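Local structure of putative aminooxidase (Propionibacterium acnes, 2B9Y) at residues Gln280-Ala285 with Thr327-Asn332; Thr293-Val298 with Val312-Trp317. The protein probably isomerises double bonds of a polyunsaturated fatty acid with the help of bound FAD, and belongs to the flavin-containing amine oxidase family. All coordinates share one frame; numbering follows the deposited sequence.

Contact 1: Gln280-Ala285 with Thr327-Asn332; sequences QYMVDA and TYLLRN. With BU1 (1,4-butanediol), chain G; FAD (flavin-adenine dinucleotide), chain F.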
ATOM      1  N   GLN A 280       2.170   9.172   7.054  1.00 33.54           N
ATOM      2  CA  GLN A 280       1.734  10.363   6.364  1.00 33.32           C
ATOM      3  C   GLN A 280       2.578  10.577   5.097  1.00 32.14           C
ATOM      4  O   GLN A 280       3.619  11.227   5.151  1.00 31.45           O
ATOM      5  CB  GLN A 280       1.843  11.554   7.303  1.00 33.67           C
ATOM      6  CG  GLN A 280       0.762  11.552   8.373  1.00 36.16           C
ATOM      7  CD  GLN A 280       1.023  12.561   9.468  1.00 37.85           C
ATOM      8  OE1 GLN A 280       0.673  13.729   9.362  1.00 42.54           O
ATOM      9  NE2 GLN A 280       1.609  12.101  10.542  1.00 44.51           N
ATOM     10  N   TYR A 281       2.085  10.043   3.972  1.00 31.01           N
ATOM     11  CA  TYR A 281       2.825  10.000   2.707  1.00 30.80           C
ATOM     12  C   TYR A 281       2.236  11.060   1.786  1.00 30.55           C
ATOM     13  O   TYR A 281       1.052  11.009   1.443  1.00 30.00           O
ATOM     14  CB  TYR A 281       2.705   8.594   2.105  1.00 30.27           C
ATOM     15  CG  TYR A 281       3.643   8.233   0.963  1.00 29.44           C
ATOM     16  CD1 TYR A 281       4.930   8.756   0.870  1.00 29.23           C
ATOM     17  CD2 TYR A 281       3.242   7.316  -0.006  1.00 29.52           C
ATOM     18  CE1 TYR A 281       5.796   8.384  -0.185  1.00 28.19           C
ATOM     19  CE2 TYR A 281       4.101   6.933  -1.044  1.00 28.36           C
ATOM     20  CZ  TYR A 281       5.371   7.477  -1.123  1.00 27.47           C
ATOM     21  OH  TYR A 281       6.200   7.100  -2.141  1.00 26.40           O
ATOM     22  N   MET A 282       3.058  12.040   1.424  1.00 30.91           N
ATOM     23  CA  MET A 282       2.589  13.195   0.680  1.00 30.85           C
ATOM     24  C   MET A 282       3.135  13.200  -0.742  1.00 29.98           C
ATOM     25  O   MET A 282       4.337  13.074  -0.973  1.00 30.15           O
ATOM     26  CB  MET A 282       2.973  14.489   1.388  1.00 31.39           C
ATOM     27  CG  MET A 282       2.152  15.674   0.910  1.00 32.36           C
ATOM     28  SD  MET A 282       2.427  17.171   1.865  1.00 36.43           S
ATOM     29  CE  MET A 282       3.936  17.824   1.157  1.00 31.37           C
ATOM     30  N   VAL A 283       2.224  13.369  -1.684  1.00 28.92           N
ATOM     31  CA  VAL A 283       2.528  13.332  -3.093  1.00 28.42           C
ATOM     32  C   VAL A 283       2.227  14.696  -3.679  1.00 27.92           C
ATOM     33  O   VAL A 283       1.186  15.275  -3.398  1.00 28.02           O
ATOM     34  CB  VAL A 283       1.709  12.232  -3.833  1.00 27.79           C
ATOM     35  CG1 VAL A 283       1.972  12.289  -5.362  1.00 25.42           C
ATOM     36  CG2 VAL A 283       2.057  10.871  -3.265  1.00 26.03           C
ATOM     37  N   ASP A 284       3.160  15.222  -4.463  1.00 27.78           N
ATOM     38  CA  ASP A 284       2.913  16.459  -5.172  1.00 27.84           C
ATOM     39  C   ASP A 284       3.039  16.244  -6.657  1.00 27.51           C
ATOM     40  O   ASP A 284       4.044  15.729  -7.132  1.00 26.23           O
ATOM     41  CB  ASP A 284       3.833  17.570  -4.703  1.00 28.24           C
ATOM     42  CG  ASP A 284       3.467  18.077  -3.314  1.00 29.08           C
ATOM     43  OD1 ASP A 284       2.787  19.128  -3.213  1.00 31.13           O
ATOM     44  OD2 ASP A 284       3.847  17.414  -2.334  1.00 29.32           O
ATOM     45  N   ALA A 285       1.977  16.634  -7.369  1.00 27.43           N
ATOM     46  CA  ALA A 285       1.943  16.593  -8.833  1.00 27.17           C
ATOM     47  C   ALA A 285       2.422  17.948  -9.379  1.00 26.83           C
ATOM     48  O   ALA A 285       1.758  18.967  -9.235  1.00 26.16           O
ATOM     49  CB  ALA A 285       0.521  16.228  -9.336  1.00 26.66           C
ATOM     50  N   THR A 327       6.297  13.973  -6.910  1.00 27.39           N
ATOM     51  CA  THR A 327       7.316  13.865  -5.882  1.00 27.40           C
ATOM     52  C   THR A 327       6.703  13.180  -4.653  1.00 28.18           C
ATOM     53  O   THR A 327       5.460  13.180  -4.446  1.00 27.98           O
ATOM     54  CB  THR A 327       7.856  15.269  -5.491  1.00 28.13           C
ATOM     55  OG1 THR A 327       6.815  16.048  -4.889  1.00 27.84           O
ATOM     56  CG2 THR A 327       8.381  16.018  -6.722  1.00 26.19           C
ATOM     57  N   TYR A 328       7.569  12.547  -3.869  1.00 27.53           N
ATOM     58  CA  TYR A 328       7.135  11.667  -2.770  1.00 27.94           C
ATOM     59  C   TYR A 328       7.998  11.943  -1.531  1.00 27.87           C
ATOM     60  O   TYR A 328       9.230  11.940  -1.609  1.00 27.49           O
ATOM     61  CB  TYR A 328       7.279  10.185  -3.178  1.00 27.11           C
ATOM     62  CG  TYR A 328       6.500   9.880  -4.394  1.00 27.06           C
ATOM     63  CD1 TYR A 328       5.215   9.394  -4.301  1.00 26.95           C
ATOM     64  CD2 TYR A 328       7.028  10.140  -5.667  1.00 26.62           C
ATOM     65  CE1 TYR A 328       4.465   9.152  -5.447  1.00 28.83           C
ATOM     66  CE2 TYR A 328       6.298   9.911  -6.790  1.00 25.75           C
ATOM     67  CZ  TYR A 328       5.029   9.415  -6.693  1.00 26.01           C
ATOM     68  OH  TYR A 328       4.306   9.176  -7.827  1.00 26.41           O
ATOM     69  N   LEU A 329       7.332  12.181  -0.409  1.00 28.49           N
ATOM     70  CA  LEU A 329       8.002  12.460   0.857  1.00 28.58           C
ATOM     71  C   LEU A 329       7.166  11.951   2.035  1.00 28.65           C
ATOM     72  O   LEU A 329       5.941  11.853   1.948  1.00 28.34           O
ATOM     73  CB  LEU A 329       8.306  13.953   0.980  1.00 28.06           C
ATOM     74  CG  LEU A 329       7.111  14.901   1.168  1.00 29.08           C
ATOM     75  CD1 LEU A 329       6.687  15.048   2.663  1.00 27.18           C
ATOM     76  CD2 LEU A 329       7.459  16.281   0.559  1.00 28.11           C
ATOM     77  N   LEU A 330       7.853  11.624   3.133  1.00 29.33           N
ATOM     78  CA  LEU A 330       7.191  11.210   4.392  1.00 29.80           C
ATOM     79  C   LEU A 330       7.218  12.339   5.430  1.00 30.35           C
ATOM     80  O   LEU A 330       8.201  13.080   5.529  1.00 30.06           O
ATOM     81  CB  LEU A 330       7.827   9.941   4.963  1.00 29.16           C
ATOM     82  CG  LEU A 330       7.370   8.621   4.343  1.00 29.49           C
ATOM     83  CD1 LEU A 330       8.303   7.420   4.718  1.00 27.10           C
ATOM     84  CD2 LEU A 330       5.907   8.347   4.754  1.00 28.73           C
ATOM     85  N   ARG A 331       6.129  12.443   6.193  1.00 31.59           N
ATOM     86  CA  ARG A 331       5.913  13.528   7.172  1.00 33.74           C
ATOM     87  C   ARG A 331       6.005  13.055   8.621  1.00 34.02           C
ATOM     88  O   ARG A 331       5.963  13.863   9.533  1.00 34.60           O
ATOM     89  CB  ARG A 331       4.530  14.174   6.949  1.00 33.69           C
ATOM     90  CG  ARG A 331       4.366  14.883   5.561  1.00 36.78           C
ATOM     91  CD  ARG A 331       2.996  15.538   5.378  1.00 39.42           C
ATOM     92  NE  ARG A 331       2.652  16.314   6.569  1.00 44.18           N
ATOM     93  CZ  ARG A 331       1.422  16.564   7.002  1.00 45.66           C
ATOM     94  NH1 ARG A 331       0.358  16.135   6.333  1.00 48.74           N
ATOM     95  NH2 ARG A 331       1.262  17.275   8.108  1.00 47.02           N
ATOM     96  N   ASN A 332       6.148  11.755   8.829  1.00 34.81           N
ATOM     97  CA  ASN A 332       6.210  11.209  10.160  1.00 36.23           C
ATOM     98  C   ASN A 332       7.269  10.115  10.358  1.00 37.23           C
ATOM     99  O   ASN A 332       7.713   9.428   9.426  1.00 36.97           O
ATOM    100  CB  ASN A 332       4.839  10.658  10.563  1.00 36.23           C
ATOM    101  CG  ASN A 332       4.482   9.385   9.820  1.00 36.03           C
ATOM    102  OD1 ASN A 332       4.274   9.399   8.613  1.00 31.43           O
ATOM    103  ND2 ASN A 332       4.417   8.269  10.549  1.00 38.12           N
TER
HETATM  104  C1  BU1 G1501       9.407   5.588  -9.127  1.00 46.45           C
HETATM  105  C2  BU1 G1501       8.284   6.343  -8.402  1.00 44.48           C
HETATM  106  C3  BU1 G1501       8.065   5.702  -7.031  1.00 44.59           C
HETATM  107  C4  BU1 G1501       7.046   6.437  -6.151  1.00 45.57           C
HETATM  108  O5  BU1 G1501       9.580   5.875 -10.528  1.00 46.80           O
HETATM  109  O6  BU1 G1501       6.208   5.542  -5.367  1.00 45.55           O
HETATM  110  PA  FAD F1500      -7.616   2.050  -0.214  1.00 31.77           P
HETATM  111  O1A FAD F1500      -7.014   2.075  -1.597  1.00 29.20           O
HETATM  112  O2A FAD F1500      -7.207   3.167   0.713  1.00 27.74           O
HETATM  113  O5B FAD F1500      -9.214   2.106  -0.416  1.00 31.75           O
HETATM  114  C5B FAD F1500     -10.041   2.371   0.692  1.00 29.82           C
HETATM  115  C4B FAD F1500     -11.418   2.768   0.189  1.00 30.67           C
HETATM  116  O4B FAD F1500     -12.329   2.867   1.263  1.00 29.35           O
HETATM  117  C3B FAD F1500     -11.413   4.120  -0.521  1.00 30.18           C
HETATM  118  O3B FAD F1500     -12.189   4.048  -1.699  1.00 28.75           O
HETATM  119  C2B FAD F1500     -12.030   5.066   0.482  1.00 29.06           C
HETATM  120  O2B FAD F1500     -12.677   6.144  -0.149  1.00 30.35           O
HETATM  121  C1B FAD F1500     -12.994   4.115   1.180  1.00 30.95           C
HETATM  122  N9A FAD F1500     -13.418   4.529   2.521  1.00 31.24           N
HETATM  123  C8A FAD F1500     -12.643   5.025   3.532  1.00 32.15           C
HETATM  124  N7A FAD F1500     -13.422   5.264   4.607  1.00 33.01           N
HETATM  125  C5A FAD F1500     -14.696   4.935   4.303  1.00 32.33           C
HETATM  126  C6A FAD F1500     -15.883   4.984   5.019  1.00 31.33           C
HETATM  127  N6A FAD F1500     -15.942   5.469   6.264  1.00 30.64           N
HETATM  128  N1A FAD F1500     -17.034   4.558   4.399  1.00 30.54           N
HETATM  129  C2A FAD F1500     -17.022   4.092   3.105  1.00 31.97           C
HETATM  130  N3A FAD F1500     -15.858   4.042   2.386  1.00 31.83           N
HETATM  131  C4A FAD F1500     -14.705   4.462   2.982  1.00 33.77           C
HETATM  132  N1  FAD F1500       0.551  -0.255  -4.148  1.00 38.68           N
HETATM  133  C2  FAD F1500       1.211  -1.118  -4.987  1.00 38.71           C
HETATM  134  O2  FAD F1500       0.885  -2.300  -5.045  1.00 39.53           O
HETATM  135  N3  FAD F1500       2.251  -0.651  -5.761  1.00 41.51           N
HETATM  136  C4  FAD F1500       2.631   0.680  -5.706  1.00 41.67           C
HETATM  137  O4  FAD F1500       3.468   1.133  -6.523  1.00 43.10           O
HETATM  138  C4X FAD F1500       1.982   1.559  -4.854  1.00 39.48           C
HETATM  139  N5  FAD F1500       2.399   2.868  -4.737  1.00 35.94           N
HETATM  140  C5X FAD F1500       1.639   3.743  -4.029  1.00 36.74           C
HETATM  141  C6  FAD F1500       1.992   5.075  -4.066  1.00 36.48           C
HETATM  142  C7  FAD F1500       1.200   6.006  -3.443  1.00 36.45           C
HETATM  143  C7M FAD F1500       1.620   7.434  -3.520  1.00 37.16           C
HETATM  144  C8  FAD F1500       0.041   5.592  -2.785  1.00 37.22           C
HETATM  145  C8M FAD F1500      -0.893   6.587  -2.141  1.00 35.91           C
HETATM  146  C9  FAD F1500      -0.305   4.242  -2.743  1.00 36.53           C
HETATM  147  C9A FAD F1500       0.493   3.294  -3.364  1.00 36.78           C
HETATM  148  N10 FAD F1500       0.233   1.922  -3.294  1.00 36.95           N
HETATM  149  C10 FAD F1500       0.927   1.071  -4.090  1.00 37.99           C
HETATM  150  C1' FAD F1500      -0.625   1.266  -2.250  1.00 33.21           C
HETATM  151  C2' FAD F1500      -1.977   0.815  -2.843  1.00 32.98           C
HETATM  152  O2' FAD F1500      -2.556   1.812  -3.674  1.00 29.56           O
HETATM  153  C3' FAD F1500      -2.954   0.502  -1.705  1.00 31.62           C
HETATM  154  O3' FAD F1500      -2.321  -0.385  -0.818  1.00 30.83           O
HETATM  155  C4' FAD F1500      -4.272  -0.104  -2.184  1.00 30.01           C
HETATM  156  O4' FAD F1500      -5.063   0.832  -2.876  1.00 28.50           O
HETATM  157  C5' FAD F1500      -5.030  -0.570  -0.967  1.00 30.13           C
HETATM  158  O5' FAD F1500      -6.357  -0.906  -1.311  1.00 31.07           O
HETATM  159  P   FAD F1500      -7.445  -0.831  -0.124  1.00 30.52           P
HETATM  160  O1P FAD F1500      -8.814  -1.155  -0.699  1.00 31.29           O
HETATM  161  O2P FAD F1500      -7.004  -1.805   0.930  1.00 31.27           O
HETATM  162  O3P FAD F1500      -7.280   0.648   0.516  1.00 30.40           O
HETATM  163  O   HOH W   1       5.733  15.367  -2.225  1.00 24.47           O

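Contact 2: Thr293-Val298 with Val312-Trp317; sequences TISGYV and VYYHRW. With BU1 (1,4-butanediol), chain G.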
ATOM      1  N   THR A 293      15.041  13.528 -17.397  1.00 29.11           N
ATOM      2  CA  THR A 293      15.102  12.553 -18.468  1.00 28.88           C
ATOM      3  C   THR A 293      14.859  11.152 -17.940  1.00 28.04           C
ATOM      4  O   THR A 293      14.940  10.176 -18.696  1.00 27.43           O
ATOM      5  CB  THR A 293      16.498  12.574 -19.154  1.00 29.20           C
ATOM      6  OG1 THR A 293      17.512  12.205 -18.206  1.00 30.98           O
ATOM      7  CG2 THR A 293      16.798  13.961 -19.704  1.00 29.88           C
ATOM      8  N   ILE A 294      14.590  11.052 -16.640  1.00 27.48           N
ATOM      9  CA  ILE A 294      14.598   9.772 -15.943  1.00 26.75           C
ATOM     10  C   ILE A 294      14.097  10.005 -14.525  1.00 27.40           C
ATOM     11  O   ILE A 294      14.197  11.113 -14.000  1.00 27.33           O
ATOM     12  CB  ILE A 294      16.047   9.130 -15.955  1.00 26.99           C
ATOM     13  CG1 ILE A 294      15.996   7.649 -15.562  1.00 26.77           C
ATOM     14  CG2 ILE A 294      17.050   9.941 -15.101  1.00 23.40           C
ATOM     15  CD1 ILE A 294      17.270   6.879 -15.891  1.00 26.26           C
ATOM     16  N   SER A 295      13.546   8.972 -13.890  1.00 27.95           N
ATOM     17  CA  SER A 295      13.145   9.113 -12.471  1.00 27.92           C
ATOM     18  C   SER A 295      14.384   9.216 -11.571  1.00 27.50           C
ATOM     19  O   SER A 295      15.432   8.669 -11.874  1.00 27.55           O
ATOM     20  CB  SER A 295      12.218   7.963 -12.002  1.00 27.61           C
ATOM     21  OG  SER A 295      11.009   7.923 -12.763  1.00 27.51           O
ATOM     22  N   GLY A 296      14.241   9.912 -10.460  1.00 27.34           N
ATOM     23  CA  GLY A 296      15.320  10.035  -9.500  1.00 27.59           C
ATOM     24  C   GLY A 296      14.963   9.520  -8.123  1.00 27.20           C
ATOM     25  O   GLY A 296      13.915   9.862  -7.610  1.00 27.56           O
ATOM     26  N   TYR A 297      15.850   8.693  -7.554  1.00 27.65           N
ATOM     27  CA  TYR A 297      15.790   8.241  -6.176  1.00 27.43           C
ATOM     28  C   TYR A 297      16.909   8.884  -5.379  1.00 28.08           C
ATOM     29  O   TYR A 297      18.043   9.012  -5.878  1.00 28.03           O
ATOM     30  CB  TYR A 297      15.964   6.730  -6.089  1.00 28.33           C
ATOM     31  CG  TYR A 297      14.771   5.938  -6.504  1.00 28.64           C
ATOM     32  CD1 TYR A 297      14.012   5.246  -5.580  1.00 30.15           C
ATOM     33  CD2 TYR A 297      14.397   5.871  -7.846  1.00 29.79           C
ATOM     34  CE1 TYR A 297      12.898   4.499  -5.980  1.00 30.13           C
ATOM     35  CE2 TYR A 297      13.302   5.155  -8.246  1.00 30.31           C
ATOM     36  CZ  TYR A 297      12.545   4.457  -7.311  1.00 30.83           C
ATOM     37  OH  TYR A 297      11.438   3.734  -7.747  1.00 30.47           O
ATOM     38  N   VAL A 298      16.601   9.250  -4.124  1.00 27.84           N
ATOM     39  CA  VAL A 298      17.550   9.951  -3.254  1.00 27.35           C
ATOM     40  C   VAL A 298      17.698   9.286  -1.874  1.00 27.38           C
ATOM     41  O   VAL A 298      17.127   9.748  -0.889  1.00 28.29           O
ATOM     42  CB  VAL A 298      17.169  11.424  -3.065  1.00 27.25           C
ATOM     43  CG1 VAL A 298      18.329  12.184  -2.383  1.00 26.49           C
ATOM     44  CG2 VAL A 298      16.766  12.054  -4.386  1.00 27.56           C
ATOM     45  N   VAL A 312      12.075  10.482  -3.794  1.00 27.80           N
ATOM     46  CA  VAL A 312      11.958   9.965  -5.147  1.00 27.78           C
ATOM     47  C   VAL A 312      11.014  10.929  -5.901  1.00 27.77           C
ATOM     48  O   VAL A 312      10.139  11.545  -5.288  1.00 27.27           O
ATOM     49  CB  VAL A 312      11.394   8.483  -5.154  1.00 28.43           C
ATOM     50  CG1 VAL A 312      10.109   8.377  -4.341  1.00 25.80           C
ATOM     51  CG2 VAL A 312      11.180   7.923  -6.576  1.00 26.12           C
ATOM     52  N   TYR A 313      11.230  11.066  -7.207  1.00 26.77           N
ATOM     53  CA  TYR A 313      10.247  11.696  -8.110  1.00 26.74           C
ATOM     54  C   TYR A 313      10.088  10.857  -9.382  1.00 26.22           C
ATOM     55  O   TYR A 313      11.054  10.245  -9.872  1.00 25.31           O
ATOM     56  CB  TYR A 313      10.599  13.159  -8.459  1.00 26.49           C
ATOM     57  CG  TYR A 313      11.977  13.354  -9.052  1.00 27.25           C
ATOM     58  CD1 TYR A 313      12.184  13.257 -10.422  1.00 27.06           C
ATOM     59  CD2 TYR A 313      13.082  13.630  -8.236  1.00 26.33           C
ATOM     60  CE1 TYR A 313      13.436  13.398 -10.949  1.00 27.92           C
ATOM     61  CE2 TYR A 313      14.348  13.792  -8.767  1.00 24.90           C
ATOM     62  CZ  TYR A 313      14.528  13.664 -10.115  1.00 26.49           C
ATOM     63  OH  TYR A 313      15.770  13.846 -10.691  1.00 25.68           O
ATOM     64  N   TYR A 314       8.858  10.859  -9.898  1.00 26.11           N
ATOM     65  CA  TYR A 314       8.425   9.946 -10.958  1.00 25.80           C
ATOM     66  C   TYR A 314       8.331  10.620 -12.329  1.00 25.54           C
ATOM     67  O   TYR A 314       7.475  11.467 -12.600  1.00 25.61           O
ATOM     68  CB  TYR A 314       7.096   9.311 -10.544  1.00 25.77           C
ATOM     69  CG  TYR A 314       6.411   8.412 -11.550  1.00 25.85           C
ATOM     70  CD1 TYR A 314       7.130   7.667 -12.506  1.00 27.48           C
ATOM     71  CD2 TYR A 314       5.036   8.261 -11.513  1.00 26.14           C
ATOM     72  CE1 TYR A 314       6.460   6.823 -13.413  1.00 27.15           C
ATOM     73  CE2 TYR A 314       4.360   7.427 -12.421  1.00 25.36           C
ATOM     74  CZ  TYR A 314       5.057   6.717 -13.348  1.00 25.44           C
ATOM     75  OH  TYR A 314       4.357   5.905 -14.202  1.00 24.19           O
ATOM     76  N   HIS A 315       9.216  10.174 -13.201  1.00 25.86           N
ATOM     77  CA  HIS A 315       9.260  10.565 -14.598  1.00 25.97           C
ATOM     78  C   HIS A 315       8.395   9.565 -15.376  1.00 26.33           C
ATOM     79  O   HIS A 315       8.803   8.432 -15.639  1.00 26.46           O
ATOM     80  CB  HIS A 315      10.714  10.552 -15.037  1.00 25.79           C
ATOM     81  CG  HIS A 315      10.962  11.023 -16.434  1.00 25.93           C
ATOM     82  ND1 HIS A 315      11.392  10.182 -17.434  1.00 24.44           N
ATOM     83  CD2 HIS A 315      10.902  12.258 -16.980  1.00 27.74           C
ATOM     84  CE1 HIS A 315      11.567  10.876 -18.540  1.00 27.40           C
ATOM     85  NE2 HIS A 315      11.290  12.143 -18.288  1.00 26.86           N
ATOM     86  N   ARG A 316       7.185   9.998 -15.720  1.00 26.14           N
ATOM     87  CA  ARG A 316       6.170   9.115 -16.297  1.00 26.40           C
ATOM     88  C   ARG A 316       6.018   9.251 -17.817  1.00 26.82           C
ATOM     89  O   ARG A 316       5.950   8.259 -18.505  1.00 27.19           O
ATOM     90  CB  ARG A 316       4.827   9.370 -15.638  1.00 25.58           C
ATOM     91  CG  ARG A 316       3.674   8.565 -16.209  1.00 25.70           C
ATOM     92  CD  ARG A 316       2.470   8.747 -15.332  1.00 25.86           C
ATOM     93  NE  ARG A 316       1.225   8.169 -15.838  1.00 26.38           N
ATOM     94  CZ  ARG A 316       0.893   6.878 -15.819  1.00 25.69           C
ATOM     95  NH1 ARG A 316       1.732   5.945 -15.407  1.00 26.11           N
ATOM     96  NH2 ARG A 316      -0.297   6.514 -16.271  1.00 27.59           N
ATOM     97  N   TRP A 317       5.946  10.484 -18.307  1.00 27.26           N
ATOM     98  CA  TRP A 317       5.743  10.773 -19.718  1.00 27.42           C
ATOM     99  C   TRP A 317       7.004  11.435 -20.304  1.00 27.35           C
ATOM    100  O   TRP A 317       7.198  12.647 -20.214  1.00 29.33           O
ATOM    101  CB  TRP A 317       4.528  11.700 -19.883  1.00 27.22           C
ATOM    102  CG  TRP A 317       3.245  11.119 -19.406  1.00 26.78           C
ATOM    103  CD1 TRP A 317       2.451  11.627 -18.433  1.00 26.50           C
ATOM    104  CD2 TRP A 317       2.598   9.929 -19.875  1.00 25.70           C
ATOM    105  NE1 TRP A 317       1.346  10.840 -18.267  1.00 27.32           N
ATOM    106  CE2 TRP A 317       1.410   9.785 -19.130  1.00 25.52           C
ATOM    107  CE3 TRP A 317       2.908   8.968 -20.856  1.00 27.17           C
ATOM    108  CZ2 TRP A 317       0.510   8.725 -19.328  1.00 26.62           C
ATOM    109  CZ3 TRP A 317       2.024   7.911 -21.063  1.00 26.34           C
ATOM    110  CH2 TRP A 317       0.830   7.789 -20.288  1.00 27.29           C
TER
HETATM  111  C1  BU1 G1501       9.407   5.588  -9.127  1.00 46.45           C
HETATM  112  C2  BU1 G1501       8.284   6.343  -8.402  1.00 44.48           C
HETATM  113  C3  BU1 G1501       8.065   5.702  -7.031  1.00 44.59           C
HETATM  114  C4  BU1 G1501       7.046   6.437  -6.151  1.00 45.57           C
HETATM  115  O5  BU1 G1501       9.580   5.875 -10.528  1.00 46.80           O
HETATM  116  O6  BU1 G1501       6.208   5.542  -5.367  1.00 45.55           O
HETATM  117  O   HOH W   2      16.183  12.748 -12.974  1.00 23.79           O
HETATM  118  O   HOH W   3      10.754   6.375 -15.075  1.00 31.58           O

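Contact 1: Gln280-Ala285 with Thr327-Asn332
Tyr281 lays the end of its ring against Tyr328, its OH 3.3 Å from Tyr328 CD1; the rings meet obliquely, their planes 37° apart. With CG of Tyr281 anti to the backbone N (chi1 -167°), the phenol reaches over to the neighbouring strand, and its hydroxyl is hydrogen-bonded to Ala167 O. Val283 CG2 packs 3.6 Å from Tyr328 CD1 and, like Tyr281 CE2, touches the flavin methyl C7M, which meets the edge of the Tyr328 ring in its plane. BU1 C4 sits 3.5 Å above the centre of one face of that ring. These residues line the flavin-facing side of an antiparallel pair in the mixed sheet of the amine-oxidase fold, with Tyr281-Leu330 and Val283-Tyr328 as non-hydrogen-bonded pairs. Met282 and Leu329 form a hydrogen-bonded pair on the other side; their side chains run together, Met282 CE 3.9 Å from Leu329 CD2, beneath helix 341-354. There a water lies within hydrogen-bonding distance of Met282 O, Asp284 OD2 and Thr327 OG1. Asn332 OD1 accepts Gln280 N at 2.6 Å, the donor 41° out of the carbonyl plane, while Gln280 OE1 lies over one face of the Arg331 guanidinium, whose NE bonds to Lys339 O and NH1 to Thr367 OG1.

Contact 2: Thr293-Val298 with Val312-Trp317
Ser295 OG takes the place of a backbone acceptor, receiving the amide N of His315 at 2.9 Å with an N-H...O angle of 160°. A water 2.8 Å from Ser295 OG also lies within hydrogen-bonding distance of His315 O, and BU1 O5 makes a weak hydrogen bond with the same OG. The serine oxygen reaches these partners because it lies beside its own backbone N, anti to the carbonyl carbon (chi1 -61°). Next along, Gly296 and Tyr313 form an antiparallel hydrogen-bonded pair, the bond from Tyr313 N to Gly296 O being 3.0 Å and the return bond longer. Tyr313 OH donates to a second water, which in turn donates a hydrogen bond to Ile294 O. The Tyr313 ring folds back over the glycine: Gly296 CA stands 4.0 Å from the ring centroid, a CH-pi contact over the face. On the opposite side of the strands Val312 CG2 rests over the centre of the Tyr297 ring, 3.7 Å from its centroid, and BU1 C1 approaches Tyr297 OH. The His315 ring lies flat against the chain, with Ile294 N 3.4 Å above its centre. This short pairing is therefore held by the hydroxyls of Ser295 and Tyr313, water bridges and aromatic faces as well as by backbone bonds, and its Ser295, Val312 and Tyr297 side chains help line the diol-occupied pocket near the flavin.

Overall arrangement
Both contacts belong to one mixed sheet and are joined where strands 312-315 and 325-330 run side by side: Tyr328 N probably bonds to Val312 O, and Tyr313 packs on Thr327. Contact 1 is the deeper, its centre about 14 Å from the centre of the chain, that of contact 2 about 20 Å, and it reaches the flavin itself. Its backbone pairing covers four successive residue pairs, against two in contact 2, and six hydrogen bonds join its segments. Contact 2, also mostly buried but with exposed Thr293 at its margin, takes a larger share of its polar contacts from the hydroxyls of Ser295 and Tyr313, each with a water. The two meet at the same 1,4-butanediol, consistent with a continuous wall to a substrate pocket.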